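Long-range contacts in phosphoacetylglucosamine mutase (Aspergillus lentulus, PDB 5O9X), which catalyses the interconversion of N-acetylglucosamine 6-phosphate and N-acetylglucosamine 1-phosphate, a step on the route to UDP-N-acetylglucosamine: residues A[204-209]-A[439-444]; A[210-215]-A[238-243]; A[324-329]-A[409-414]; A[300-305]-A[448-453]. The protein carries 1 engineered substitution. All coordinates share one frame; numbering follows the deposited sequence.

In the fold
Following the chain from its N terminus, residues 204-209 open contact 1, and the adjoining 210-215 soon pair with 238-243 to close contact 2, a short beta-alpha-beta loop. Contact 4 opens at 300-305, on the far edge strand of the same sheet. Contact 3 then joins 324-329 to 409-414, so its loop, unlike that of contact 2, lies within the spans of both contact 1 and contact 4. Contact 1 closes at 439-444 and contact 4 at 448-453, and these two long loops cross. Trp444 of contact 1 packs on Trp449 and Thr452, joining the successive helices 428-442 and 446-451, and contact 4 itself takes helix 446-451 to strand 301-304.

Contact 1 (A[204-209]-A[439-444]); sequences RGVKVK and LAHKGW
Val208 and Ala440 mark the nearest backbone approach, with their CA atoms 4.8 Å apart, where the irregular segment 204-209 passes the last turn of helix 428-442. The methyl CB of Ala440 points at the passing chain and meets Lys207 O at 3.5 Å, with Val206 CG2 3.9 Å and Val208 CG2 4.2 Å from the same CB. A water lies within hydrogen-bonding distance of both Lys207 O and Ala440 O, 2.7 Å from the latter.

The segments come from the domain II and domain III parts of this phosphohexomutase: the first links helix 188-202 to strand 212-215, and in the second the helix ends at Lys442. Gly443 follows with positive phi, and its N bonds back to Leu439 O.

Val206 faces the helix and lays both methyls over one face of the His441 imidazole. CG2 lies 3.8 Å from the ring centroid, 18° off the normal, in a CH-pi contact displaced toward the rim near NE2 and CD2, while CG1 reaches ND1 at 3.7 Å. The CB bond of His441 starts away from 204-209, but with CG anti to the carbonyl carbon (chi1 -79°) the ring returns to meet Val206. A hydrogen bond from NE2 to the backbone O of Val202 helps to set the ring rotation, and Phe316 meets the imidazole at an inclined angle.

Contact 2 (A[210-215]-A[238-243]); sequences GSLTVD and LDIKIV
Leu212 to Asp215 run parallel to Ile240 to Val243 in register, the short strand axes 25° apart and 4.6 Å at closest approach. Four nearly straight bonds join the backbones: Leu212 N to Asp239 O, Lys241 N to Leu212 O (2.8 Å), Val214 N to Lys241 O (2.8 Å) and Val243 N to Val214 O. Side chains alternate between the two faces. On one, Val214 CG2 touches Ile240 CG2 at 3.9 Å on the diagonal between neighbouring pairs, and Leu212 CD2 brushes Ile240 CG1. On the other, Thr213 has OG1 anti to the carbonyl carbon (chi1 -53°), which leaves CG2 anti to the backbone N and brings that methyl to Val243 CG1 at 4.0 Å. Lys241 bends at its second torsion and turns back along its own strand, where NZ makes a weak salt bridge to Asp239 OD1. The Asp215 carboxylate is held by several donors, OD2 by Ser282 and Gly258, OD1 by Asn244 and Ala217.

These are the strands of a beta-alpha-beta unit whose helix 221-231 packs on Val214, Ile240 and Ile242; helix 428-442 touches Leu212 and Leu238, and strand 279-283 continues the sheet beside 212-215, leaving 240-243 as its outer strand.

Contact 3 (A[324-329]-A[409-414]); sequences AGIAQK and RSLECL
Ala324 presses its single methyl group against the backbone ridge of helix 405-420 at the point where helix 306-324 comes to an end. That end is a Schellman motif: Gly325, with positive phi, is the first residue to leave helical geometry, and the chain turns there so that Ile326 can also face the second helix. The bump and its hollow are small. Ala324 CB settles between the CB atoms of Ser410 and Leu411, 4.1 Å from each, and lies 3.8 Å from Leu411 N. Here the CA atoms of Ala324 and Leu411 are 5.1 Å apart.

Beyond the glycine a larger knob takes over. Ile326 carries CG1 between its backbone N and carbonyl carbon (chi1 59°) and then extends, which pushes CD1 forward into the notch formed by two leucines about one helical turn apart. CD1 meets Leu411 CD1 at 3.7 Å, the two side chains crossing at about a right angle, while Leu414 CD1 lies 4.2 Å from the same CD1 of Ile326. Leu320, on helix 306-324, packs against Ser410 and Leu414, while Thr396 and Thr400 adjoin Ile326. The end of helix 306-324 and the loop after it, both in the domain III part of the chain, thus pack on helix 405-420 through methyl groups.

Polar groups flank this apolar patch. Ser410 OG pairs with Ser323 OG, and Gln328 folds back over the turn to donate its NE2 to Gly325 O at 3.0 Å, with the oxygen lying nearly in the plane of the amide.

Contact 4 (A[300-305]-A[448-453]); sequences VFRLLD and EWLATY
Trp449, first of the helical residues to touch strand 301-304, presents a face of its indole to Leu304, with CG anti to the backbone N (chi1 -175°). The two methyls of the leucine share the ring system: CD2 stands over the face of the five-membered ring, 4.0 Å from its centroid and 13° off the normal, a CH-pi contact, while CD1 comes to CE3 of the six-membered ring at 3.6 Å. The indole is also held at its nitrogen, since NE1 bonds to the backbone O of Arg308, and Tyr292 meets it edge-to-face.

Leu450 follows and splits its branches between two strand residues. Its CD1 touches Leu304 CD2 at 3.9 Å, so that this one leucine methyl is wedged between the indole and Leu450. CD2 lies against the aliphatic part of Arg302, 3.6 Å from CG, and the two side chains cross at about a right angle. Arg302 bends at its second torsion, and its guanidinium has Val300 CG1 over the centre of one face and a salt bridge from NE to Asp296.

The strand is one of the two edge strands of the five-stranded mixed sheet. Asp305 at its end is the N-cap of helix 306-324, on which Trp449 also packs, through Ile309 and Leu312.

Thr452 turns back on the backbone, its OG1 donating to Trp449 O at 2.7 Å and its N bonding the same oxygen. At Tyr453 a water in the ring plane lies within hydrogen-bonding distance of both OH (2.6 Å) and Asp305 OD1 (3.1 Å).

Contact 1 (A[204-209]-A[439-444])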
loop_
_atom_site.group_PDB
_atom_site.type_symbol
_atom_site.label_atom_id
_atom_site.label_comp_id
_atom_site.label_asym_id
_atom_site.label_seq_id
_atom_site.Cartn_x
_atom_site.Cartn_y
_atom_site.Cartn_z
ATOM N N ARG A 204 0.556 -4.233 26.778
ATOM C CA ARG A 204 0.441 -4.362 28.273
ATOM C C ARG A 204 0.683 -5.847 28.648
ATOM O O ARG A 204 0.022 -6.766 28.111
ATOM C CB ARG A 204 -0.910 -3.870 28.804
ATOM C CG ARG A 204 -1.079 -4.103 30.324
ATOM C CD ARG A 204 -2.552 -4.132 30.782
ATOM N NE ARG A 204 -3.282 -2.968 30.262
ATOM C CZ ARG A 204 -3.260 -1.749 30.801
ATOM N NH1 ARG A 204 -2.552 -1.502 31.912
ATOM N NH2 ARG A 204 -3.945 -0.770 30.213
ATOM N N GLY A 205 1.731 -6.052 29.443
ATOM C CA GLY A 205 1.939 -7.338 30.068
ATOM C C GLY A 205 2.859 -8.268 29.315
ATOM O O GLY A 205 3.106 -9.364 29.801
ATOM N N VAL A 206 3.377 -7.868 28.137
ATOM C CA VAL A 206 4.310 -8.768 27.400
ATOM C C VAL A 206 5.521 -7.954 26.970
ATOM O O VAL A 206 5.501 -6.740 27.045
ATOM C CB VAL A 206 3.578 -9.407 26.137
ATOM C CG1 VAL A 206 2.280 -10.144 26.550
ATOM C CG2 VAL A 206 3.191 -8.331 25.119
ATOM N N LYS A 207 6.521 -8.604 26.431
ATOM C CA LYS A 207 7.718 -7.929 25.945
ATOM C C LYS A 207 8.176 -8.575 24.664
ATOM O O LYS A 207 8.058 -9.797 24.497
ATOM C CB LYS A 207 8.860 -8.077 26.975
ATOM C CG LYS A 207 8.650 -7.163 28.206
ATOM C CD LYS A 207 9.976 -6.835 28.879
ATOM C CE LYS A 207 9.722 -6.291 30.271
ATOM N NZ LYS A 207 10.483 -5.018 30.477
ATOM N N VAL A 208 8.710 -7.742 23.763
ATOM C CA VAL A 208 9.405 -8.187 22.579
ATOM C C VAL A 208 10.712 -8.850 22.991
ATOM O O VAL A 208 11.332 -8.397 23.924
ATOM C CB VAL A 208 9.722 -6.933 21.696
ATOM C CG1 VAL A 208 10.683 -7.271 20.578
ATOM C CG2 VAL A 208 8.403 -6.400 21.131
ATOM N N LYS A 209 11.171 -9.839 22.258
ATOM C CA LYS A 209 12.447 -10.423 22.535
ATOM C C LYS A 209 13.247 -10.280 21.235
ATOM O O LYS A 209 12.712 -10.571 20.127
ATOM C CB LYS A 209 12.173 -11.896 22.951
ATOM C CG LYS A 209 13.263 -12.937 22.702
ATOM C CD LYS A 209 14.262 -13.077 23.873
ATOM C CE LYS A 209 15.559 -13.784 23.457
ATOM N NZ LYS A 209 16.187 -13.200 22.212
ATOM N N LEU A 439 3.981 -11.275 17.817
ATOM C CA LEU A 439 5.051 -12.230 18.216
ATOM C C LEU A 439 5.303 -12.169 19.709
ATOM O O LEU A 439 5.596 -13.225 20.323
ATOM C CB LEU A 439 6.375 -11.911 17.522
ATOM C CG LEU A 439 6.212 -12.105 15.990
ATOM C CD1 LEU A 439 7.473 -11.514 15.325
ATOM C CD2 LEU A 439 5.939 -13.563 15.524
ATOM N N ALA A 440 5.228 -10.958 20.298
ATOM C CA ALA A 440 5.503 -10.799 21.752
ATOM C C ALA A 440 4.376 -11.554 22.538
ATOM O O ALA A 440 4.665 -12.206 23.556
ATOM C CB ALA A 440 5.495 -9.320 22.166
ATOM N N HIS A 441 3.101 -11.414 22.103
ATOM C CA HIS A 441 2.017 -12.101 22.783
ATOM C C HIS A 441 2.050 -13.635 22.620
ATOM O O HIS A 441 1.861 -14.384 23.593
ATOM C CB HIS A 441 0.657 -11.601 22.301
ATOM C CG HIS A 441 0.257 -10.294 22.910
ATOM N ND1 HIS A 441 -0.496 -10.229 24.065
ATOM C CD2 HIS A 441 0.532 -9.011 22.559
ATOM C CE1 HIS A 441 -0.706 -8.956 24.374
ATOM N NE2 HIS A 441 -0.078 -8.199 23.492
ATOM N N LYS A 442 2.306 -14.089 21.402
ATOM C CA LYS A 442 2.382 -15.532 21.130
ATOM C C LYS A 442 3.628 -16.149 21.759
ATOM O O LYS A 442 3.641 -17.366 22.049
ATOM C CB LYS A 442 2.365 -15.818 19.587
ATOM C CG LYS A 442 0.989 -15.508 18.901
ATOM C CD LYS A 442 1.161 -15.898 17.384
ATOM C CE LYS A 442 -0.103 -15.895 16.516
ATOM N NZ LYS A 442 -1.095 -16.901 17.022
ATOM N N GLY A 443 4.680 -15.352 21.934
ATOM C CA GLY A 443 6.002 -15.810 22.498
ATOM C C GLY A 443 6.865 -16.344 21.355
ATOM O O GLY A 443 7.961 -16.847 21.560
ATOM N N TRP A 444 6.399 -16.163 20.112
ATOM C CA TRP A 444 7.068 -16.753 18.943
ATOM C C TRP A 444 8.294 -15.986 18.527
ATOM O O TRP A 444 8.363 -14.731 18.739
ATOM C CB TRP A 444 6.097 -16.654 17.737
ATOM C CG TRP A 444 5.153 -17.772 17.608
ATOM C CD1 TRP A 444 4.919 -18.831 18.523
ATOM C CD2 TRP A 444 4.218 -17.935 16.566
ATOM N NE1 TRP A 444 3.968 -19.651 18.012
ATOM C CE2 TRP A 444 3.476 -19.114 16.847
ATOM C CE3 TRP A 444 3.952 -17.205 15.366
ATOM C CZ2 TRP A 444 2.484 -19.605 15.986
ATOM C CZ3 TRP A 444 2.936 -17.700 14.514
ATOM C CH2 TRP A 444 2.234 -18.866 14.818
HETATM O O HOH W 1 7.259 -12.791 23.949
#

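Contact 2 (A[210-215]-A[238-243])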
loop_
_atom_site.group_PDB
_atom_site.type_symbol
_atom_site.label_atom_id
_atom_site.label_comp_id
_atom_site.label_asym_id
_atom_site.label_seq_id
_atom_site.Cartn_x
_atom_site.Cartn_y
_atom_site.Cartn_z
ATOM N N GLY A 210 14.532 -9.911 21.403
ATOM C CA GLY A 210 15.555 -9.780 20.377
ATOM C C GLY A 210 15.325 -8.452 19.608
ATOM O O GLY A 210 14.231 -7.891 19.610
ATOM N N SER A 211 16.337 -8.025 18.892
ATOM C CA SER A 211 16.286 -6.768 18.152
ATOM C C SER A 211 15.445 -6.975 16.879
ATOM O O SER A 211 15.239 -8.134 16.410
ATOM C CB SER A 211 17.707 -6.384 17.759
ATOM O OG SER A 211 18.324 -7.436 17.030
ATOM N N LEU A 212 15.066 -5.833 16.288
ATOM C CA LEU A 212 14.467 -5.780 14.973
ATOM C C LEU A 212 15.363 -4.850 14.106
ATOM O O LEU A 212 15.564 -3.702 14.478
ATOM C CB LEU A 212 12.986 -5.267 15.112
ATOM C CG LEU A 212 12.340 -4.954 13.696
ATOM C CD1 LEU A 212 12.117 -6.240 12.879
ATOM C CD2 LEU A 212 11.000 -4.297 13.887
ATOM N N THR A 213 15.896 -5.341 12.998
ATOM C CA THR A 213 16.742 -4.521 12.088
ATOM C C THR A 213 15.896 -4.135 10.837
ATOM O O THR A 213 15.542 -5.022 10.019
ATOM C CB THR A 213 18.062 -5.285 11.695
ATOM O OG1 THR A 213 18.701 -5.707 12.915
ATOM C CG2 THR A 213 19.086 -4.391 10.847
ATOM N N VAL A 214 15.637 -2.843 10.678
ATOM C CA VAL A 214 14.655 -2.368 9.694
ATOM C C VAL A 214 15.415 -1.601 8.610
ATOM O O VAL A 214 16.064 -0.519 8.831
ATOM C CB VAL A 214 13.581 -1.391 10.311
ATOM C CG1 VAL A 214 12.576 -0.991 9.229
ATOM C CG2 VAL A 214 12.833 -2.037 11.461
ATOM N N ASP A 215 15.417 -2.207 7.437
ATOM C CA ASP A 215 15.925 -1.575 6.189
ATOM C C ASP A 215 14.897 -0.589 5.730
ATOM O O ASP A 215 13.770 -0.966 5.368
ATOM C CB ASP A 215 16.160 -2.696 5.167
ATOM C CG ASP A 215 16.119 -2.245 3.717
ATOM O OD1 ASP A 215 16.490 -1.077 3.435
ATOM O OD2 ASP A 215 15.730 -3.124 2.853
ATOM N N LEU A 238 11.207 -3.649 22.800
ATOM C CA LEU A 238 11.458 -3.404 21.380
ATOM C C LEU A 238 12.766 -2.607 21.261
ATOM O O LEU A 238 12.913 -1.522 21.821
ATOM C CB LEU A 238 10.304 -2.641 20.779
ATOM C CG LEU A 238 10.431 -2.368 19.276
ATOM C CD1 LEU A 238 10.441 -3.681 18.528
ATOM C CD2 LEU A 238 9.233 -1.558 18.817
ATOM N N ASP A 239 13.660 -3.129 20.455
ATOM C CA ASP A 239 14.959 -2.633 20.222
ATOM C C ASP A 239 15.157 -2.524 18.669
ATOM O O ASP A 239 15.609 -3.476 18.047
ATOM C CB ASP A 239 15.851 -3.748 20.772
ATOM C CG ASP A 239 17.354 -3.430 20.721
ATOM O OD1 ASP A 239 17.722 -2.247 20.482
ATOM O OD2 ASP A 239 18.159 -4.407 20.924
ATOM N N ILE A 240 14.871 -1.377 18.061
ATOM C CA ILE A 240 14.953 -1.237 16.577
ATOM C C ILE A 240 16.302 -0.704 16.177
ATOM O O ILE A 240 16.779 0.335 16.736
ATOM C CB ILE A 240 13.856 -0.275 16.034
ATOM C CG1 ILE A 240 12.467 -0.909 16.191
ATOM C CG2 ILE A 240 14.113 0.098 14.514
ATOM C CD1 ILE A 240 11.246 0.001 15.980
ATOM N N LYS A 241 16.897 -1.331 15.170
ATOM C CA LYS A 241 18.052 -0.783 14.533
ATOM C C LYS A 241 17.621 -0.375 13.130
ATOM O O LYS A 241 16.891 -1.157 12.479
ATOM C CB LYS A 241 19.152 -1.828 14.433
ATOM C CG LYS A 241 19.379 -2.602 15.728
ATOM C CD LYS A 241 20.233 -1.871 16.750
ATOM C CE LYS A 241 20.343 -2.606 18.109
ATOM N NZ LYS A 241 20.740 -1.663 19.226
ATOM N N ILE A 242 18.086 0.793 12.645
ATOM C CA ILE A 242 17.679 1.305 11.335
ATOM C C ILE A 242 18.866 1.165 10.464
ATOM O O ILE A 242 19.995 1.488 10.907
ATOM C CB ILE A 242 17.238 2.804 11.429
ATOM C CG1 ILE A 242 15.829 2.845 12.115
ATOM C CG2 ILE A 242 17.181 3.444 10.013
ATOM C CD1 ILE A 242 15.330 4.275 12.454
ATOM N N VAL A 243 18.697 0.599 9.272
ATOM C CA VAL A 243 19.752 0.587 8.247
ATOM C C VAL A 243 19.164 1.185 6.968
ATOM O O VAL A 243 17.897 1.161 6.811
ATOM C CB VAL A 243 20.416 -0.833 7.956
ATOM C CG1 VAL A 243 21.159 -1.363 9.206
ATOM C CG2 VAL A 243 19.392 -1.924 7.457
#

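Contact 3 (A[324-329]-A[409-414])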
loop_
_atom_site.group_PDB
_atom_site.type_symbol
_atom_site.label_atom_id
_atom_site.label_comp_id
_atom_site.label_asym_id
_atom_site.label_seq_id
_atom_site.Cartn_x
_atom_site.Cartn_y
_atom_site.Cartn_z
ATOM N N ALA A 324 -11.951 -13.618 24.321
ATOM C CA ALA A 324 -12.817 -12.567 24.787
ATOM C C ALA A 324 -14.317 -13.019 24.844
ATOM O O ALA A 324 -15.137 -12.263 25.350
ATOM C CB ALA A 324 -12.693 -11.303 23.912
ATOM N N GLY A 325 -14.654 -14.166 24.254
ATOM C CA GLY A 325 -15.971 -14.797 24.334
ATOM C C GLY A 325 -16.839 -14.264 23.222
ATOM O O GLY A 325 -18.077 -14.369 23.269
ATOM N N ILE A 326 -16.193 -13.713 22.191
ATOM C CA ILE A 326 -16.913 -13.076 21.078
ATOM C C ILE A 326 -16.635 -13.625 19.633
ATOM O O ILE A 326 -16.965 -12.929 18.645
ATOM C CB ILE A 326 -16.820 -11.510 21.117
ATOM C CG1 ILE A 326 -15.348 -10.984 21.053
ATOM C CG2 ILE A 326 -17.706 -10.953 22.266
ATOM C CD1 ILE A 326 -15.226 -9.471 20.915
ATOM N N ALA A 327 -16.081 -14.840 19.544
ATOM C CA ALA A 327 -15.686 -15.464 18.266
ATOM C C ALA A 327 -16.828 -15.503 17.254
ATOM O O ALA A 327 -16.638 -15.130 16.099
ATOM C CB ALA A 327 -15.177 -16.864 18.474
ATOM N N GLN A 328 -18.007 -15.921 17.722
ATOM C CA GLN A 328 -19.229 -16.018 16.921
ATOM C C GLN A 328 -19.697 -14.659 16.366
ATOM O O GLN A 328 -20.330 -14.601 15.341
ATOM C CB GLN A 328 -20.321 -16.768 17.750
ATOM C CG GLN A 328 -20.787 -16.119 19.095
ATOM C CD GLN A 328 -19.716 -15.834 20.234
ATOM O OE1 GLN A 328 -18.842 -16.665 20.601
ATOM N NE2 GLN A 328 -19.846 -14.653 20.827
ATOM N N LYS A 329 -19.301 -13.558 16.998
ATOM C CA LYS A 329 -19.672 -12.167 16.590
ATOM C C LYS A 329 -18.617 -11.423 15.747
ATOM O O LYS A 329 -18.909 -10.361 15.222
ATOM C CB LYS A 329 -20.016 -11.285 17.822
ATOM C CG LYS A 329 -21.031 -11.893 18.790
ATOM C CD LYS A 329 -21.531 -10.918 19.854
ATOM C CE LYS A 329 -22.732 -10.079 19.388
ATOM N NZ LYS A 329 -23.105 -8.955 20.309
ATOM N N ARG A 409 -9.026 -9.076 29.507
ATOM C CA ARG A 409 -7.664 -8.755 28.998
ATOM C C ARG A 409 -7.620 -8.904 27.447
ATOM O O ARG A 409 -7.056 -8.053 26.736
ATOM C CB ARG A 409 -6.593 -9.680 29.654
ATOM C CG ARG A 409 -6.294 -9.272 31.111
ATOM C CD ARG A 409 -5.091 -10.018 31.723
ATOM N NE ARG A 409 -5.350 -11.476 31.883
ATOM C CZ ARG A 409 -5.900 -12.040 32.959
ATOM N NH1 ARG A 409 -6.281 -11.286 33.970
ATOM N NH2 ARG A 409 -6.066 -13.328 33.020
ATOM N N SER A 410 -8.202 -9.997 26.938
ATOM C CA SER A 410 -8.259 -10.205 25.496
ATOM C C SER A 410 -9.100 -9.157 24.811
ATOM O O SER A 410 -8.723 -8.653 23.713
ATOM C CB SER A 410 -8.779 -11.601 25.226
ATOM O OG SER A 410 -7.705 -12.528 25.494
ATOM N N LEU A 411 -10.240 -8.792 25.431
ATOM C CA LEU A 411 -11.054 -7.742 24.853
ATOM C C LEU A 411 -10.279 -6.419 24.767
ATOM O O LEU A 411 -10.279 -5.714 23.699
ATOM C CB LEU A 411 -12.412 -7.576 25.594
ATOM C CG LEU A 411 -13.387 -6.596 24.889
ATOM C CD1 LEU A 411 -14.023 -7.288 23.673
ATOM C CD2 LEU A 411 -14.513 -6.237 25.848
ATOM N N GLU A 412 -9.572 -6.069 25.840
ATOM C CA GLU A 412 -8.796 -4.840 25.861
ATOM C C GLU A 412 -7.661 -4.880 24.823
ATOM O O GLU A 412 -7.346 -3.864 24.251
ATOM C CB GLU A 412 -8.190 -4.567 27.267
ATOM C CG GLU A 412 -9.193 -3.771 28.150
ATOM C CD GLU A 412 -8.852 -3.744 29.655
ATOM O OE1 GLU A 412 -7.708 -3.355 30.015
ATOM O OE2 GLU A 412 -9.732 -4.114 30.486
ATOM N N CYS A 413 -7.042 -6.052 24.637
ATOM C CA CYS A 413 -6.000 -6.177 23.601
ATOM C C CYS A 413 -6.653 -5.913 22.239
ATOM O O CYS A 413 -6.144 -5.136 21.448
ATOM C CB CYS A 413 -5.352 -7.574 23.702
ATOM S SG CYS A 413 -3.891 -7.642 22.643
ATOM N N LEU A 414 -7.823 -6.480 21.966
ATOM C CA LEU A 414 -8.479 -6.207 20.679
ATOM C C LEU A 414 -8.789 -4.757 20.472
ATOM O O LEU A 414 -8.615 -4.217 19.370
ATOM C CB LEU A 414 -9.794 -6.998 20.520
ATOM C CG LEU A 414 -9.718 -8.407 20.024
ATOM C CD1 LEU A 414 -11.076 -9.043 20.268
ATOM C CD2 LEU A 414 -9.339 -8.420 18.520
#

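Contact 4 (A[300-305]-A[448-453])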
loop_
_atom_site.group_PDB
_atom_site.type_symbol
_atom_site.label_atom_id
_atom_site.label_comp_id
_atom_site.label_asym_id
_atom_site.label_seq_id
_atom_site.Cartn_x
_atom_site.Cartn_y
_atom_site.Cartn_z
ATOM N N VAL A 300 20.407 -19.823 6.096
ATOM C CA VAL A 300 19.597 -19.722 4.842
ATOM C C VAL A 300 18.570 -18.585 5.021
ATOM O O VAL A 300 17.887 -18.542 6.021
ATOM C CB VAL A 300 18.847 -21.061 4.456
ATOM C CG1 VAL A 300 17.988 -20.908 3.199
ATOM C CG2 VAL A 300 19.785 -22.294 4.354
ATOM N N PHE A 301 18.465 -17.702 4.024
ATOM C CA PHE A 301 17.507 -16.595 4.007
ATOM C C PHE A 301 16.099 -17.158 3.942
ATOM O O PHE A 301 15.817 -18.033 3.072
ATOM C CB PHE A 301 17.766 -15.675 2.740
ATOM C CG PHE A 301 16.678 -14.671 2.489
ATOM C CD1 PHE A 301 16.688 -13.414 3.145
ATOM C CD2 PHE A 301 15.587 -15.005 1.669
ATOM C CE1 PHE A 301 15.657 -12.467 2.915
ATOM C CE2 PHE A 301 14.585 -14.065 1.435
ATOM C CZ PHE A 301 14.602 -12.821 2.072
ATOM N N ARG A 302 15.203 -16.645 4.779
ATOM C CA ARG A 302 13.780 -17.050 4.771
ATOM C C ARG A 302 12.925 -15.792 4.765
ATOM O O ARG A 302 13.140 -14.887 5.545
ATOM C CB ARG A 302 13.389 -17.851 6.027
ATOM C CG ARG A 302 14.333 -19.044 6.293
ATOM C CD ARG A 302 14.230 -20.076 5.138
ATOM N NE ARG A 302 15.053 -21.250 5.411
ATOM C CZ ARG A 302 15.097 -22.334 4.624
ATOM N NH1 ARG A 302 14.404 -22.383 3.472
ATOM N NH2 ARG A 302 15.889 -23.355 4.991
ATOM N N LEU A 303 11.952 -15.788 3.899
ATOM C CA LEU A 303 11.154 -14.601 3.658
ATOM C C LEU A 303 9.826 -14.725 4.373
ATOM O O LEU A 303 9.195 -15.772 4.299
ATOM C CB LEU A 303 10.880 -14.438 2.121
ATOM C CG LEU A 303 9.919 -13.292 1.709
ATOM C CD1 LEU A 303 10.468 -11.909 2.124
ATOM C CD2 LEU A 303 9.607 -13.469 0.187
ATOM N N LEU A 304 9.395 -13.639 5.045
ATOM C CA LEU A 304 8.092 -13.592 5.683
ATOM C C LEU A 304 7.340 -12.465 5.080
ATOM O O LEU A 304 7.378 -11.361 5.626
ATOM C CB LEU A 304 8.116 -13.479 7.224
ATOM C CG LEU A 304 8.850 -14.682 7.912
ATOM C CD1 LEU A 304 9.530 -14.250 9.255
ATOM C CD2 LEU A 304 7.876 -15.814 8.119
ATOM N N ASP A 305 6.578 -12.764 4.023
ATOM C CA ASP A 305 6.061 -11.648 3.172
ATOM C C ASP A 305 4.662 -11.174 3.592
ATOM O O ASP A 305 4.203 -11.536 4.679
ATOM C CB ASP A 305 6.089 -12.064 1.676
ATOM C CG ASP A 305 5.050 -13.203 1.333
ATOM O OD1 ASP A 305 4.150 -13.578 2.150
ATOM O OD2 ASP A 305 5.104 -13.708 0.183
ATOM N N GLU A 448 9.144 -19.943 14.622
ATOM C CA GLU A 448 7.749 -20.430 14.746
ATOM C C GLU A 448 6.791 -19.840 13.762
ATOM O O GLU A 448 5.857 -20.495 13.239
ATOM C CB GLU A 448 7.184 -20.204 16.185
ATOM C CG GLU A 448 7.819 -21.150 17.214
ATOM C CD GLU A 448 9.193 -20.719 17.672
ATOM O OE1 GLU A 448 9.491 -19.509 17.675
ATOM O OE2 GLU A 448 10.002 -21.569 18.036
ATOM N N TRP A 449 7.000 -18.568 13.437
ATOM C CA TRP A 449 6.158 -17.941 12.452
ATOM C C TRP A 449 6.397 -18.595 11.059
ATOM O O TRP A 449 5.440 -18.900 10.360
ATOM C CB TRP A 449 6.526 -16.407 12.414
ATOM C CG TRP A 449 5.654 -15.548 11.495
ATOM C CD1 TRP A 449 4.488 -15.910 10.812
ATOM C CD2 TRP A 449 5.908 -14.184 11.163
ATOM N NE1 TRP A 449 4.009 -14.810 10.116
ATOM C CE2 TRP A 449 4.868 -13.745 10.299
ATOM C CE3 TRP A 449 6.938 -13.291 11.493
ATOM C CZ2 TRP A 449 4.844 -12.444 9.745
ATOM C CZ3 TRP A 449 6.878 -11.991 10.979
ATOM C CH2 TRP A 449 5.850 -11.578 10.116
ATOM N N LEU A 450 7.652 -18.799 10.681
ATOM C CA LEU A 450 7.954 -19.497 9.424
ATOM C C LEU A 450 7.341 -20.920 9.371
ATOM O O LEU A 450 6.819 -21.333 8.311
ATOM C CB LEU A 450 9.474 -19.543 9.122
ATOM C CG LEU A 450 9.890 -20.069 7.706
ATOM C CD1 LEU A 450 9.615 -18.979 6.671
ATOM C CD2 LEU A 450 11.353 -20.412 7.776
ATOM N N ALA A 451 7.275 -21.588 10.539
ATOM C CA ALA A 451 6.809 -22.960 10.581
ATOM C C ALA A 451 5.295 -23.106 10.436
ATOM O O ALA A 451 4.813 -24.216 10.132
ATOM C CB ALA A 451 7.365 -23.665 11.879
ATOM N N THR A 452 4.525 -22.011 10.511
ATOM C CA THR A 452 3.086 -22.070 10.283
ATOM C C THR A 452 2.690 -22.824 8.998
ATOM O O THR A 452 1.734 -23.602 8.997
ATOM C CB THR A 452 2.405 -20.682 10.285
ATOM O OG1 THR A 452 3.053 -19.778 9.344
ATOM C CG2 THR A 452 2.504 -20.001 11.701
ATOM N N TYR A 453 3.375 -22.530 7.885
ATOM C CA TYR A 453 3.158 -23.233 6.620
ATOM C C TYR A 453 4.450 -23.054 5.800
ATOM O O TYR A 453 5.282 -22.202 6.112
ATOM C CB TYR A 453 1.901 -22.741 5.896
ATOM C CG TYR A 453 1.961 -21.249 5.461
ATOM C CD1 TYR A 453 2.626 -20.855 4.258
ATOM C CD2 TYR A 453 1.345 -20.244 6.265
ATOM C CE1 TYR A 453 2.670 -19.478 3.855
ATOM C CE2 TYR A 453 1.375 -18.889 5.882
ATOM C CZ TYR A 453 1.999 -18.526 4.685
ATOM O OH TYR A 453 1.963 -17.218 4.390
HETATM O O HOH W 2 3.359 -16.523 2.316
#